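PDB 5LS9: ferritin, putative from Archaeoglobus fulgidus, which probably stores iron as a 24-subunit ferritin cage, here in a humanized form made as a tool for cell-targeted delivery. Local coordinates for residues F[38-51]-F[153-166]. The protein carries 10 engineered substitutions. Residues are numbered along the deposited sequence; the frame is centred on the assembly and turned at random.
Sequences LKGFSNWMRVQWQE and LLFLDKELSLRQFT
In this ferritin subunit the short C-terminal helix 150-160 packs on the start of helix 39-65 of the four-helix bundle, and the tail after it runs on along the same helix. The axes of 39-51 and 153-160 cross at 38°. D157 OD1 takes backbone N-H groups of the first turn of helix 39-65. It accepts a hydrogen bond from G40 N at 2.7 Å, on the syn side of the carboxylate but 29° out of its plane, and a weak one from F41 N. G40 lets the backbones close in, with its CA 3.3 Å from D157 O in a CA-H...O contact. The F41 ring fits as a knob among L153, L156, D157 and L160. L160 CD1 lies over the centre of one face, and D157 OD1 sits at the ring edge. Further along, R163 has CG anti to the backbone N (chi1 -166°) and its chain extended on to NE, and reaches W44, Q48 and E51. NH1 lies over the W44 face in a cation-pi contact and donates to Q48 OE1 at 3.1 Å; NH2 bonds weakly to the same OE1. NH2 also forms a salt bridge with E51 OE2. A leucine in place of R163 would probably leave E51 without its counter-charge and Q48 OE1 without its arginine donors. Q48 lies about 7 Å from the magnesium ion. The guanidinium charge, only partly exposed, is probably balanced by E51.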
ATOM      1  N   LEU F  38      42.940  27.265  21.317  1.00 86.39           N
ATOM      2  CA  LEU F  38      42.076  26.141  21.713  1.00 86.75           C
ATOM      3  C   LEU F  38      40.623  26.355  21.291  1.00 89.40           C
ATOM      4  O   LEU F  38      39.858  27.014  21.998  1.00 91.22           O
ATOM      5  CB  LEU F  38      42.145  25.904  23.228  1.00 83.55           C
ATOM      6  CG  LEU F  38      43.401  25.204  23.750  1.00 80.89           C
ATOM      7  CD1 LEU F  38      43.455  25.275  25.269  1.00 79.81           C
ATOM      8  CD2 LEU F  38      43.474  23.756  23.281  1.00 78.42           C
ATOM      9  N   LYS F  39      40.243  25.753  20.161  1.00 91.54           N
ATOM     10  CA  LYS F  39      38.942  26.015  19.519  1.00 92.31           C
ATOM     11  C   LYS F  39      37.762  25.286  20.171  1.00 90.87           C
ATOM     12  O   LYS F  39      36.625  25.761  20.113  1.00 89.63           O
ATOM     13  CB  LYS F  39      38.995  25.666  18.021  1.00 93.25           C
ATOM     14  CG  LYS F  39      40.143  26.305  17.243  1.00 94.77           C
ATOM     15  CD  LYS F  39      39.837  27.715  16.744  1.00 95.21           C
ATOM     16  CE  LYS F  39      39.561  28.701  17.868  1.00 97.11           C
ATOM     17  NZ  LYS F  39      39.737  30.123  17.460  1.00 99.76           N
ATOM     18  N   GLY F  40      38.031  24.135  20.777  1.00 90.13           N
ATOM     19  CA  GLY F  40      37.010  23.383  21.503  1.00 88.56           C
ATOM     20  C   GLY F  40      36.707  23.980  22.866  1.00 87.70           C
ATOM     21  O   GLY F  40      35.547  24.056  23.280  1.00 90.32           O
ATOM     22  N   PHE F  41      37.752  24.406  23.568  1.00 83.77           N
ATOM     23  CA  PHE F  41      37.580  25.085  24.848  1.00 82.02           C
ATOM     24  C   PHE F  41      36.815  26.389  24.638  1.00 84.01           C
ATOM     25  O   PHE F  41      35.893  26.709  25.394  1.00 83.87           O
ATOM     26  CB  PHE F  41      38.937  25.370  25.496  1.00 80.45           C
ATOM     27  CG  PHE F  41      39.571  24.166  26.115  1.00 77.48           C
ATOM     28  CD1 PHE F  41      40.211  23.218  25.334  1.00 78.66           C
ATOM     29  CD2 PHE F  41      39.516  23.976  27.481  1.00 79.09           C
ATOM     30  CE1 PHE F  41      40.786  22.101  25.911  1.00 80.07           C
ATOM     31  CE2 PHE F  41      40.090  22.864  28.069  1.00 79.55           C
ATOM     32  CZ  PHE F  41      40.727  21.924  27.281  1.00 82.26           C
ATOM     33  N   SER F  42      37.203  27.130  23.599  1.00 83.73           N
ATOM     34  CA  SER F  42      36.530  28.382  23.232  1.00 81.52           C
ATOM     35  C   SER F  42      35.038  28.165  22.987  1.00 77.50           C
ATOM     36  O   SER F  42      34.210  28.935  23.469  1.00 75.00           O
ATOM     37  CB  SER F  42      37.173  29.009  21.986  1.00 80.01           C
ATOM     38  OG  SER F  42      36.778  28.343  20.803  1.00 78.55           O
ATOM     39  N   ASN F  43      34.707  27.115  22.238  1.00 74.25           N
ATOM     40  CA  ASN F  43      33.319  26.770  21.963  1.00 73.74           C
ATOM     41  C   ASN F  43      32.520  26.502  23.250  1.00 72.12           C
ATOM     42  O   ASN F  43      31.382  26.969  23.387  1.00 66.97           O
ATOM     43  CB  ASN F  43      33.252  25.554  21.036  1.00 75.15           C
ATOM     44  CG  ASN F  43      31.824  25.154  20.701  1.00 76.90           C
ATOM     45  OD1 ASN F  43      31.253  24.253  21.326  1.00 72.32           O
ATOM     46  ND2 ASN F  43      31.230  25.842  19.730  1.00 77.02           N
ATOM     47  N   TRP F  44      33.130  25.767  24.182  1.00 70.12           N
ATOM     48  CA  TRP F  44      32.492  25.395  25.458  1.00 67.80           C
ATOM     49  C   TRP F  44      32.069  26.595  26.294  1.00 65.58           C
ATOM     50  O   TRP F  44      30.964  26.620  26.836  1.00 69.49           O
ATOM     51  CB  TRP F  44      33.444  24.548  26.294  1.00 68.09           C
ATOM     52  CG  TRP F  44      32.792  23.822  27.437  1.00 66.54           C
ATOM     53  CD1 TRP F  44      32.295  22.560  27.408  1.00 66.79           C
ATOM     54  CD2 TRP F  44      32.590  24.304  28.772  1.00 64.62           C
ATOM     55  NE1 TRP F  44      31.795  22.220  28.637  1.00 68.02           N
ATOM     56  CE2 TRP F  44      31.967  23.272  29.495  1.00 64.06           C
ATOM     57  CE3 TRP F  44      32.871  25.508  29.424  1.00 66.60           C
ATOM     58  CZ2 TRP F  44      31.615  23.403  30.837  1.00 62.89           C
ATOM     59  CZ3 TRP F  44      32.520  25.639  30.760  1.00 64.57           C
ATOM     60  CH2 TRP F  44      31.897  24.590  31.450  1.00 64.00           C
ATOM     61  N   MET F  45      32.954  27.578  26.409  1.00 62.03           N
ATOM     62  CA  MET F  45      32.647  28.801  27.149  1.00 60.97           C
ATOM     63  C   MET F  45      31.553  29.637  26.458  1.00 62.29           C
ATOM     64  O   MET F  45      30.657  30.146  27.124  1.00 60.80           O
ATOM     65  CB  MET F  45      33.913  29.625  27.344  1.00 58.60           C
ATOM     66  CG  MET F  45      34.987  28.912  28.156  1.00 59.07           C
ATOM     67  SD  MET F  45      34.658  28.879  29.928  1.00 59.75           S
ATOM     68  CE  MET F  45      35.658  27.491  30.427  1.00 56.38           C
ATOM     69  N   ARG F  46      31.619  29.758  25.132  1.00 64.10           N
ATOM     70  CA  ARG F  46      30.587  30.463  24.357  1.00 66.94           C
ATOM     71  C   ARG F  46      29.199  29.884  24.621  1.00 65.97           C
ATOM     72  O   ARG F  46      28.222  30.619  24.743  1.00 63.42           O
ATOM     73  CB  ARG F  46      30.876  30.388  22.847  1.00 71.79           C
ATOM     74  CG  ARG F  46      32.092  31.178  22.371  1.00 75.01           C
ATOM     75  CD  ARG F  46      31.769  32.645  22.123  1.00 77.18           C
ATOM     76  NE  ARG F  46      31.037  32.852  20.871  1.00 79.55           N
ATOM     77  CZ  ARG F  46      31.587  32.909  19.654  1.00 80.40           C
ATOM     78  NH1 ARG F  46      32.904  32.773  19.482  1.00 77.81           N
ATOM     79  NH2 ARG F  46      30.806  33.100  18.591  1.00 79.78           N
ATOM     80  N   VAL F  47      29.113  28.558  24.689  1.00 65.43           N
ATOM     81  CA  VAL F  47      27.841  27.897  24.978  1.00 64.15           C
ATOM     82  C   VAL F  47      27.435  28.175  26.429  1.00 63.00           C
ATOM     83  O   VAL F  47      26.273  28.493  26.714  1.00 63.59           O
ATOM     84  CB  VAL F  47      27.910  26.376  24.700  1.00 64.13           C
ATOM     85  CG1 VAL F  47      26.667  25.667  25.220  1.00 65.75           C
ATOM     86  CG2 VAL F  47      28.066  26.111  23.207  1.00 63.52           C
ATOM     87  N   GLN F  48      28.396  28.072  27.343  1.00 58.84           N
ATOM     88  CA  GLN F  48      28.140  28.369  28.748  1.00 58.29           C
ATOM     89  C   GLN F  48      27.718  29.819  28.941  1.00 55.06           C
ATOM     90  O   GLN F  48      26.988  30.131  29.871  1.00 50.17           O
ATOM     91  CB  GLN F  48      29.390  28.096  29.572  1.00 61.30           C
ATOM     92  CG  GLN F  48      29.148  28.105  31.068  1.00 62.52           C
ATOM     93  CD  GLN F  48      28.383  26.886  31.536  1.00 62.40           C
ATOM     94  OE1 GLN F  48      28.870  25.760  31.427  1.00 63.93           O
ATOM     95  NE2 GLN F  48      27.184  27.101  32.068  1.00 63.43           N
ATOM     96  N   TRP F  49      28.225  30.684  28.060  1.00 57.75           N
ATOM     97  CA  TRP F  49      27.883  32.119  27.989  1.00 57.69           C
ATOM     98  C   TRP F  49      26.420  32.305  27.622  1.00 57.09           C
ATOM     99  O   TRP F  49      25.679  32.981  28.335  1.00 54.83           O
ATOM    100  CB  TRP F  49      28.857  32.855  27.010  1.00 58.93           C
ATOM    101  CG  TRP F  49      28.289  33.878  25.998  1.00 59.21           C
ATOM    102  CD1 TRP F  49      28.030  33.655  24.672  1.00 59.16           C
ATOM    103  CD2 TRP F  49      27.986  35.269  26.228  1.00 60.86           C
ATOM    104  NE1 TRP F  49      27.560  34.799  24.076  1.00 60.38           N
ATOM    105  CE2 TRP F  49      27.522  35.805  25.004  1.00 59.21           C
ATOM    106  CE3 TRP F  49      28.044  36.108  27.353  1.00 62.54           C
ATOM    107  CZ2 TRP F  49      27.122  37.138  24.869  1.00 58.10           C
ATOM    108  CZ3 TRP F  49      27.649  37.439  27.218  1.00 61.62           C
ATOM    109  CH2 TRP F  49      27.195  37.937  25.980  1.00 60.62           C
ATOM    110  N   GLN F  50      26.004  31.679  26.526  1.00 58.34           N
ATOM    111  CA  GLN F  50      24.601  31.690  26.129  1.00 60.35           C
ATOM    112  C   GLN F  50      23.734  31.090  27.229  1.00 63.58           C
ATOM    113  O   GLN F  50      22.741  31.690  27.635  1.00 66.00           O
ATOM    114  CB  GLN F  50      24.394  30.898  24.839  1.00 59.52           C
ATOM    115  CG  GLN F  50      24.993  31.542  23.599  1.00 58.89           C
ATOM    116  CD  GLN F  50      25.313  30.526  22.516  1.00 56.26           C
ATOM    117  OE1 GLN F  50      26.445  30.035  22.428  1.00 53.68           O
ATOM    118  NE2 GLN F  50      24.316  30.190  21.700  1.00 52.67           N
ATOM    119  N   GLU F  51      24.122  29.915  27.720  1.00 65.02           N
ATOM    120  CA  GLU F  51      23.293  29.181  28.670  1.00 69.30           C
ATOM    121  C   GLU F  51      23.053  29.934  29.975  1.00 73.27           C
ATOM    122  O   GLU F  51      21.932  29.921  30.499  1.00 75.83           O
ATOM    123  CB  GLU F  51      23.897  27.817  28.962  1.00 69.67           C
ATOM    124  CG  GLU F  51      23.664  26.820  27.845  1.00 69.32           C
ATOM    125  CD  GLU F  51      24.384  25.514  28.089  1.00 69.60           C
ATOM    126  OE1 GLU F  51      24.411  24.677  27.162  1.00 70.78           O
ATOM    127  OE2 GLU F  51      24.924  25.328  29.204  1.00 64.70           O
ATOM    128  N   LEU F 153      45.536  16.971  25.865  1.00 83.62           N
ATOM    129  CA  LEU F 153      44.867  18.267  25.912  1.00 80.88           C
ATOM    130  C   LEU F 153      44.172  18.586  24.568  1.00 78.89           C
ATOM    131  O   LEU F 153      43.084  19.156  24.559  1.00 79.69           O
ATOM    132  CB  LEU F 153      45.890  19.348  26.275  1.00 80.09           C
ATOM    133  CG  LEU F 153      45.420  20.786  26.437  1.00 79.67           C
ATOM    134  CD1 LEU F 153      44.515  20.890  27.654  1.00 80.76           C
ATOM    135  CD2 LEU F 153      46.624  21.714  26.549  1.00 76.00           C
ATOM    136  N   LEU F 154      44.794  18.214  23.447  1.00 76.63           N
ATOM    137  CA  LEU F 154      44.176  18.375  22.116  1.00 76.80           C
ATOM    138  C   LEU F 154      43.070  17.357  21.844  1.00 77.05           C
ATOM    139  O   LEU F 154      42.078  17.679  21.189  1.00 79.89           O
ATOM    140  CB  LEU F 154      45.216  18.275  20.994  1.00 74.87           C
ATOM    141  CG  LEU F 154      46.257  19.381  20.854  1.00 74.44           C
ATOM    142  CD1 LEU F 154      47.184  19.015  19.706  1.00 75.61           C
ATOM    143  CD2 LEU F 154      45.623  20.747  20.625  1.00 73.05           C
ATOM    144  N   PHE F 155      43.259  16.125  22.314  1.00 76.54           N
ATOM    145  CA  PHE F 155      42.188  15.119  22.326  1.00 75.10           C
ATOM    146  C   PHE F 155      40.970  15.714  23.045  1.00 73.65           C
ATOM    147  O   PHE F 155      39.847  15.692  22.528  1.00 70.61           O
ATOM    148  CB  PHE F 155      42.669  13.849  23.048  1.00 73.84           C
ATOM    149  CG  PHE F 155      41.816  12.624  22.823  1.00 74.08           C
ATOM    150  CD1 PHE F 155      40.545  12.688  22.248  1.00 74.82           C
ATOM    151  CD2 PHE F 155      42.292  11.385  23.222  1.00 77.52           C
ATOM    152  CE1 PHE F 155      39.784  11.543  22.063  1.00 74.04           C
ATOM    153  CE2 PHE F 155      41.533  10.238  23.044  1.00 78.77           C
ATOM    154  CZ  PHE F 155      40.276  10.319  22.464  1.00 76.86           C
ATOM    155  N   LEU F 156      41.216  16.268  24.231  1.00 73.16           N
ATOM    156  CA  LEU F 156      40.165  16.855  25.048  1.00 75.23           C
ATOM    157  C   LEU F 156      39.563  18.067  24.344  1.00 75.63           C
ATOM    158  O   LEU F 156      38.336  18.217  24.294  1.00 68.11           O
ATOM    159  CB  LEU F 156      40.721  17.246  26.423  1.00 77.17           C
ATOM    160  CG  LEU F 156      39.716  17.687  27.492  1.00 80.28           C
ATOM    161  CD1 LEU F 156      38.734  16.580  27.864  1.00 78.89           C
ATOM    162  CD2 LEU F 156      40.467  18.158  28.725  1.00 82.74           C
ATOM    163  N   ASP F 157      40.436  18.909  23.788  1.00 79.75           N
ATOM    164  CA  ASP F 157      40.016  20.089  23.031  1.00 82.06           C
ATOM    165  C   ASP F 157      38.877  19.736  22.093  1.00 81.08           C
ATOM    166  O   ASP F 157      37.758  20.212  22.268  1.00 82.78           O
ATOM    167  CB  ASP F 157      41.182  20.672  22.224  1.00 83.58           C
ATOM    168  CG  ASP F 157      40.751  21.805  21.310  1.00 88.62           C
ATOM    169  OD1 ASP F 157      40.114  22.756  21.815  1.00 94.99           O
ATOM    170  OD2 ASP F 157      41.043  21.751  20.093  1.00 86.69           O
ATOM    171  N   LYS F 158      39.162  18.867  21.128  1.00 78.86           N
ATOM    172  CA  LYS F 158      38.200  18.522  20.077  1.00 76.36           C
ATOM    173  C   LYS F 158      36.854  18.101  20.663  1.00 73.25           C
ATOM    174  O   LYS F 158      35.799  18.468  20.143  1.00 67.86           O
ATOM    175  CB  LYS F 158      38.759  17.405  19.191  1.00 75.14           C
ATOM    176  CG  LYS F 158      37.998  17.177  17.896  1.00 74.45           C
ATOM    177  CD  LYS F 158      38.649  16.069  17.081  1.00 77.01           C
ATOM    178  CE  LYS F 158      37.824  15.687  15.859  1.00 79.55           C
ATOM    179  NZ  LYS F 158      38.493  14.656  15.011  1.00 80.67           N
ATOM    180  N   GLU F 159      36.904  17.344  21.756  1.00 73.97           N
ATOM    181  CA  GLU F 159      35.698  16.788  22.364  1.00 74.31           C
ATOM    182  C   GLU F 159      34.732  17.894  22.792  1.00 73.31           C
ATOM    183  O   GLU F 159      33.543  17.831  22.486  1.00 76.24           O
ATOM    184  CB  GLU F 159      36.056  15.898  23.555  1.00 76.95           C
ATOM    185  CG  GLU F 159      35.581  14.466  23.400  1.00 80.53           C
ATOM    186  CD  GLU F 159      35.900  13.613  24.606  1.00 86.82           C
ATOM    187  OE1 GLU F 159      36.737  14.037  25.434  1.00 87.41           O
ATOM    188  OE2 GLU F 159      35.314  12.515  24.722  1.00 92.14           O
ATOM    189  N   LEU F 160      35.256  18.911  23.477  1.00 69.51           N
ATOM    190  CA  LEU F 160      34.452  20.051  23.939  1.00 64.10           C
ATOM    191  C   LEU F 160      33.784  20.841  22.806  1.00 61.58           C
ATOM    192  O   LEU F 160      32.760  21.491  23.036  1.00 58.41           O
ATOM    193  CB  LEU F 160      35.313  20.977  24.795  1.00 63.30           C
ATOM    194  CG  LEU F 160      35.741  20.322  26.112  1.00 64.15           C
ATOM    195  CD1 LEU F 160      37.211  20.560  26.410  1.00 64.57           C
ATOM    196  CD2 LEU F 160      34.892  20.795  27.277  1.00 64.25           C
ATOM    197  N   SER F 161      34.359  20.769  21.598  1.00 62.47           N
ATOM    198  CA  SER F 161      33.763  21.360  20.379  1.00 64.60           C
ATOM    199  C   SER F 161      32.316  20.935  20.137  1.00 67.10           C
ATOM    200  O   SER F 161      31.523  21.703  19.599  1.00 65.56           O
ATOM    201  CB  SER F 161      34.560  20.982  19.121  1.00 63.08           C
ATOM    202  OG  SER F 161      35.949  20.938  19.356  1.00 64.85           O
ATOM    203  N   LEU F 162      31.978  19.710  20.539  1.00 71.86           N
ATOM    204  CA  LEU F 162      30.688  19.101  20.205  1.00 71.21           C
ATOM    205  C   LEU F 162      29.541  19.486  21.153  1.00 66.63           C
ATOM    206  O   LEU F 162      28.429  18.978  21.020  1.00 65.69           O
ATOM    207  CB  LEU F 162      30.832  17.572  20.133  1.00 74.29           C
ATOM    208  CG  LEU F 162      31.753  17.016  19.032  1.00 76.96           C
ATOM    209  CD1 LEU F 162      33.181  16.813  19.514  1.00 77.78           C
ATOM    210  CD2 LEU F 162      31.226  15.693  18.499  1.00 79.75           C
ATOM    211  N   ARG F 163      29.794  20.379  22.103  1.00 63.58           N
ATOM    212  CA  ARG F 163      28.710  20.925  22.915  1.00 62.46           C
ATOM    213  C   ARG F 163      27.863  21.875  22.064  1.00 63.89           C
ATOM    214  O   ARG F 163      28.358  22.450  21.096  1.00 64.65           O
ATOM    215  CB  ARG F 163      29.267  21.660  24.125  1.00 61.26           C
ATOM    216  CG  ARG F 163      28.226  21.950  25.185  1.00 61.94           C
ATOM    217  CD  ARG F 163      28.750  22.890  26.256  1.00 62.71           C
ATOM    218  NE  ARG F 163      27.759  23.090  27.307  1.00 63.89           N
ATOM    219  CZ  ARG F 163      27.960  23.791  28.418  1.00 66.87           C
ATOM    220  NH1 ARG F 163      29.125  24.387  28.639  1.00 70.04           N
ATOM    221  NH2 ARG F 163      26.987  23.906  29.311  1.00 67.96           N
ATOM    222  N   GLN F 164      26.586  22.020  22.410  1.00 66.73           N
ATOM    223  CA  GLN F 164      25.684  22.925  21.684  1.00 68.60           C
ATOM    224  C   GLN F 164      24.627  23.588  22.582  1.00 70.21           C
ATOM    225  O   GLN F 164      24.452  23.223  23.745  1.00 71.86           O
ATOM    226  CB  GLN F 164      25.018  22.190  20.512  1.00 70.75           C
ATOM    227  CG  GLN F 164      25.874  22.124  19.248  1.00 69.67           C
ATOM    228  CD  GLN F 164      25.108  21.646  18.020  1.00 68.76           C
ATOM    229  OE1 GLN F 164      23.870  21.646  17.989  1.00 65.41           O
ATOM    230  NE2 GLN F 164      25.848  21.243  16.990  1.00 66.85           N
ATOM    231  N   PHE F 165      23.933  24.570  22.014  1.00 71.17           N
ATOM    232  CA  PHE F 165      23.012  25.441  22.741  1.00 74.03           C
ATOM    233  C   PHE F 165      21.762  24.674  23.159  1.00 77.90           C
ATOM    234  O   PHE F 165      21.111  24.062  22.322  1.00 84.10           O
ATOM    235  CB  PHE F 165      22.659  26.621  21.824  1.00 75.63           C
ATOM    236  CG  PHE F 165      21.850  27.711  22.474  1.00 76.52           C
ATOM    237  CD1 PHE F 165      22.126  28.153  23.762  1.00 76.28           C
ATOM    238  CD2 PHE F 165      20.837  28.340  21.761  1.00 76.10           C
ATOM    239  CE1 PHE F 165      21.378  29.167  24.336  1.00 75.87           C
ATOM    240  CE2 PHE F 165      20.095  29.360  22.331  1.00 77.26           C
ATOM    241  CZ  PHE F 165      20.362  29.772  23.620  1.00 74.70           C
ATOM    242  N   THR F 166      21.422  24.731  24.446  1.00 80.70           N
ATOM    243  CA  THR F 166      20.417  23.831  25.046  1.00 83.54           C
ATOM    244  C   THR F 166      18.943  23.981  24.595  1.00 85.70           C
ATOM    245  O   THR F 166      18.358  23.010  24.103  1.00 80.75           O
ATOM    246  CB  THR F 166      20.474  23.910  26.589  1.00 85.81           C
ATOM    247  OG1 THR F 166      21.842  23.860  27.018  1.00 84.18           O
ATOM    248  CG2 THR F 166      19.693  22.752  27.243  1.00 85.86           C
TER